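PDB 4OIF: beta-galactosidase from Geobacillus stearothermophilus, which probably hydrolyses terminal, non-reducing beta-D-galactose residues from beta-D-galactosides and carries a bound zinc ion. Local coordinates for residues L42-T47 and A397-S402; I15-D20 and Q389-V394. All blocks are in the same frame, centred on the assembly; numbering follows the deposited sequence.

Contact 1 (L42-T47 and A397-S402)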
# COMPACT_ATOMS: atom_id res chain seq x y z
N LEU A 42 38.76 -4.93 -27.80
CA LEU A 42 39.23 -5.76 -26.68
C LEU A 42 38.15 -6.66 -26.08
O LEU A 42 38.46 -7.70 -25.51
CB LEU A 42 39.84 -4.88 -25.58
CG LEU A 42 41.11 -4.14 -26.00
CD1 LEU A 42 41.55 -3.16 -24.92
CD2 LEU A 42 42.23 -5.10 -26.33
N SER A 43 36.88 -6.27 -26.23
CA SER A 43 35.78 -7.04 -25.64
C SER A 43 35.18 -8.04 -26.62
O SER A 43 34.27 -8.79 -26.28
CB SER A 43 34.69 -6.10 -25.12
OG SER A 43 34.21 -5.25 -26.15
N HIS A 44 35.72 -8.04 -27.84
CA HIS A 44 35.23 -8.89 -28.92
C HIS A 44 33.73 -8.70 -29.10
O HIS A 44 32.95 -9.66 -29.13
CB HIS A 44 35.56 -10.36 -28.68
CG HIS A 44 36.98 -10.58 -28.25
ND1 HIS A 44 37.98 -10.93 -29.14
CD2 HIS A 44 37.57 -10.51 -27.04
CE1 HIS A 44 39.12 -11.06 -28.49
NE2 HIS A 44 38.90 -10.81 -27.21
N THR A 45 33.33 -7.44 -29.21
CA THR A 45 31.97 -7.10 -29.57
C THR A 45 31.94 -6.61 -31.01
O THR A 45 32.88 -5.99 -31.46
CB THR A 45 31.43 -6.03 -28.64
OG1 THR A 45 32.43 -5.02 -28.46
CG2 THR A 45 31.08 -6.65 -27.32
N ASN A 46 30.84 -6.89 -31.71
CA ASN A 46 30.76 -6.64 -33.14
C ASN A 46 29.46 -5.97 -33.61
O ASN A 46 29.37 -5.48 -34.73
CB ASN A 46 30.93 -7.97 -33.89
CG ASN A 46 30.00 -9.06 -33.37
OD1 ASN A 46 28.80 -8.86 -33.22
ND2 ASN A 46 30.57 -10.23 -33.07
N THR A 47 28.46 -5.97 -32.75
CA THR A 47 27.15 -5.49 -33.15
C THR A 47 26.60 -4.49 -32.14
O THR A 47 26.62 -4.75 -30.93
CB THR A 47 26.17 -6.66 -33.33
OG1 THR A 47 26.73 -7.59 -34.26
CG2 THR A 47 24.82 -6.16 -33.85
N ALA A 397 34.33 -16.76 -26.70
CA ALA A 397 33.61 -18.01 -26.81
C ALA A 397 32.69 -17.99 -28.03
O ALA A 397 32.63 -18.97 -28.78
CB ALA A 397 32.84 -18.30 -25.55
N LEU A 398 32.01 -16.87 -28.24
CA LEU A 398 31.04 -16.76 -29.32
C LEU A 398 31.71 -16.80 -30.68
O LEU A 398 31.14 -17.31 -31.65
CB LEU A 398 30.23 -15.46 -29.20
CG LEU A 398 29.32 -15.26 -27.99
CD1 LEU A 398 28.64 -13.89 -28.07
CD2 LEU A 398 28.27 -16.39 -27.84
N LYS A 399 32.92 -16.27 -30.78
CA LYS A 399 33.62 -16.34 -32.05
C LYS A 399 33.85 -17.78 -32.51
O LYS A 399 33.94 -18.04 -33.70
CB LYS A 399 34.95 -15.58 -31.96
CG LYS A 399 34.73 -14.08 -31.89
CD LYS A 399 36.01 -13.27 -31.79
CE LYS A 399 35.69 -11.79 -32.01
NZ LYS A 399 36.85 -10.88 -31.80
N LYS A 400 33.92 -18.72 -31.57
CA LYS A 400 34.11 -20.13 -31.93
C LYS A 400 32.79 -20.85 -32.15
O LYS A 400 32.77 -22.07 -32.27
CB LYS A 400 34.89 -20.88 -30.85
CG LYS A 400 36.20 -20.24 -30.42
CD LYS A 400 36.84 -21.03 -29.28
CE LYS A 400 38.08 -20.32 -28.73
NZ LYS A 400 38.69 -21.09 -27.60
N MET A 401 31.68 -20.11 -32.22
CA MET A 401 30.36 -20.74 -32.22
C MET A 401 29.50 -20.43 -33.44
O MET A 401 28.28 -20.58 -33.40
CB MET A 401 29.61 -20.34 -30.93
CG MET A 401 30.13 -21.06 -29.68
SD MET A 401 29.59 -20.35 -28.12
CE MET A 401 27.84 -20.74 -28.11
N SER A 402 30.11 -20.02 -34.55
CA SER A 402 29.34 -19.56 -35.70
C SER A 402 28.49 -20.66 -36.34
O SER A 402 27.56 -20.36 -37.08
CB SER A 402 30.27 -18.95 -36.74
OG SER A 402 31.26 -19.87 -37.11

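Contact 2 (I15-D20 and Q389-V394)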
# COMPACT_ATOMS: atom_id res chain seq x y z
N ILE A 15 27.48 -15.11 -34.31
CA ILE A 15 26.61 -14.75 -33.20
C ILE A 15 26.88 -13.30 -32.81
O ILE A 15 28.01 -12.95 -32.47
CB ILE A 15 26.80 -15.68 -32.00
CG1 ILE A 15 26.01 -16.97 -32.22
CG2 ILE A 15 26.33 -15.00 -30.73
CD1 ILE A 15 26.73 -18.22 -31.77
N LEU A 16 25.85 -12.47 -32.90
CA LEU A 16 25.99 -11.06 -32.59
C LEU A 16 26.44 -10.90 -31.15
O LEU A 16 25.93 -11.57 -30.27
CB LEU A 16 24.67 -10.31 -32.80
CG LEU A 16 23.82 -10.76 -33.99
CD1 LEU A 16 22.59 -9.89 -34.08
CD2 LEU A 16 24.63 -10.74 -35.29
N HIS A 17 27.41 -10.03 -30.91
CA HIS A 17 27.82 -9.75 -29.55
C HIS A 17 28.04 -8.25 -29.42
O HIS A 17 28.79 -7.66 -30.18
CB HIS A 17 29.10 -10.51 -29.20
CG HIS A 17 29.51 -10.37 -27.77
ND1 HIS A 17 30.82 -10.17 -27.39
CD2 HIS A 17 28.79 -10.40 -26.62
CE1 HIS A 17 30.89 -10.09 -26.07
NE2 HIS A 17 29.67 -10.22 -25.58
N GLY A 18 27.35 -7.63 -28.47
CA GLY A 18 27.50 -6.19 -28.30
C GLY A 18 26.28 -5.66 -27.60
O GLY A 18 25.90 -6.22 -26.58
N GLY A 19 25.66 -4.61 -28.13
CA GLY A 19 24.46 -4.07 -27.52
C GLY A 19 24.18 -2.58 -27.75
O GLY A 19 24.73 -1.96 -28.67
N ASP A 20 23.31 -2.01 -26.93
CA ASP A 20 22.95 -0.61 -27.08
C ASP A 20 24.17 0.29 -26.95
O ASP A 20 24.92 0.22 -25.97
CB ASP A 20 21.88 -0.22 -26.06
CG ASP A 20 20.51 -0.78 -26.39
OD1 ASP A 20 20.43 -1.89 -26.96
OD2 ASP A 20 19.50 -0.12 -26.08
N GLN A 389 36.11 -8.10 -18.48
CA GLN A 389 36.81 -9.33 -18.79
C GLN A 389 35.83 -10.47 -19.03
O GLN A 389 36.01 -11.24 -19.97
CB GLN A 389 37.80 -9.68 -17.67
CG GLN A 389 39.04 -8.77 -17.63
CD GLN A 389 39.72 -8.62 -19.01
OE1 GLN A 389 39.94 -9.61 -19.72
NE2 GLN A 389 40.05 -7.39 -19.37
N GLU A 390 34.78 -10.59 -18.23
CA GLU A 390 33.89 -11.72 -18.48
C GLU A 390 33.11 -11.51 -19.78
O GLU A 390 32.83 -12.47 -20.50
CB GLU A 390 32.94 -11.98 -17.30
CG GLU A 390 32.14 -13.26 -17.52
CD GLU A 390 31.63 -13.91 -16.25
OE1 GLU A 390 32.14 -13.58 -15.15
OE2 GLU A 390 30.71 -14.76 -16.35
N VAL A 391 32.76 -10.26 -20.08
CA VAL A 391 32.19 -9.97 -21.40
C VAL A 391 33.15 -10.39 -22.52
O VAL A 391 32.74 -11.05 -23.48
CB VAL A 391 31.83 -8.48 -21.54
CG1 VAL A 391 31.57 -8.13 -23.00
CG2 VAL A 391 30.62 -8.17 -20.68
N ALA A 392 34.42 -10.06 -22.39
CA ALA A 392 35.44 -10.47 -23.35
C ALA A 392 35.51 -11.99 -23.50
O ALA A 392 35.64 -12.50 -24.60
CB ALA A 392 36.80 -9.92 -22.95
N GLU A 393 35.43 -12.71 -22.38
CA GLU A 393 35.43 -14.16 -22.42
C GLU A 393 34.23 -14.69 -23.18
O GLU A 393 34.35 -15.63 -23.98
CB GLU A 393 35.47 -14.74 -21.01
CG GLU A 393 36.84 -14.64 -20.36
CD GLU A 393 37.97 -15.15 -21.28
OE1 GLU A 393 37.87 -16.29 -21.78
OE2 GLU A 393 38.95 -14.40 -21.49
N VAL A 394 33.06 -14.07 -22.95
CA VAL A 394 31.88 -14.47 -23.71
C VAL A 394 32.14 -14.23 -25.20
O VAL A 394 31.86 -15.11 -26.01
CB VAL A 394 30.60 -13.71 -23.25
CG1 VAL A 394 29.48 -13.88 -24.27
CG2 VAL A 394 30.15 -14.23 -21.89

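Contact 1 (L42-T47 and A397-S402)
A single polar bridge at the surface, between His44 and Lys399, joins the loop that follows helix 30-42 to the last turn of helix 386-399. It is a small contact, burying 111 Å² over both segments. Lys399 donates from NZ to ND1 of His44 at 2.9 Å, and the ammonium nitrogen lies at the edge of the imidazole, only 5° out of its plane. The lysine chain is extended beyond CG, which carries NZ across to the ring; the two side chains cross at about a right angle. The approach is not purely polar, since Lys399 CE packs 3.6 Å from His44 CB. With ND1 accepting from an ammonium group, the ring is likely to stay neutral, with its proton on NE2.

The position of His44 comes from the end of helix 30-42. It is the first residue to leave helical geometry, with a positive phi of 52° and two bonds back into the last turn, a Schellman motif, and its CB points toward helix 386-399. Two residues on, Asn46 OD1 takes a 2.6 Å bond from Thr47 OG1, the donor tilted out of the carbonyl plane, and a second bond from the backbone N of His17, which ties the loop to strand 16-21.

Around the bridge the loop packs along helix 386-399: Leu42 and Ser43 touch Phe388, and His44 touches Lys396. The apolar part is Leu398, which lies on Ile15 and His17. Beyond the helix end, Met401 rests on Met347 and Ile350 of helix 341-351, and Lys400 NZ bonds to the carbonyl of Phe663, in the loop between strands 658-661 and 667-669.

Contact 2 (I15-D20 and Q389-V394)
His17 reaches from strand 16-21 of the TIM barrel to Val391 and Val394 on helix 386-399, which packs against the outside of the barrel wall. The contact is buried, and its van der Waals part is the ring against two valine methyls: CG1 of Val391 sits 3.7 Å from His17 CE1, and CG1 of Val394 lies 3.9 Å from His17 NE2, reaching the ring obliquely. With CG anti to the backbone N (chi1 -175°), the imidazole is swung out from the strand to the helix.

The polar ends of the ring are satisfied elsewhere. NE2 is hydrogen-bonded to Tyr359 OH on the adjoining strand 356-359, and ND1 to the carbonyl O of His44, so both nitrogens fix how the ring is turned. Losing the ring to an alanine here is likely to leave Tyr359 OH and the His44 carbonyl without these partners and to open a gap between the strand and the two valines.

The remaining interaction is a close approach of an aromatic carbon to a backbone carbonyl: His17 CE1 stands 3.3 Å from Val391 O, which lies at the ring edge and near its plane.

In the fold
Contact 1 is a polar bridge at the surface and contact 2 is buried packing, yet their centres are only 6 Å apart and both use helix 386-399. The helix is gripped near its C-terminal end, at the exposed Lys399, by a hydrogen bond to a histidine and, further back, by valine methyls against an imidazole whose nitrogens are both occupied. His17 connects the two: its O takes a probable hydrogen bond from Asn46 N at 2.7 Å, so strand 16-21 holds the 42-47 loop as well as the helix. Helix 386-399 thus meets both the strand that opens the barrel and the loop leading into its next strand, 47-50.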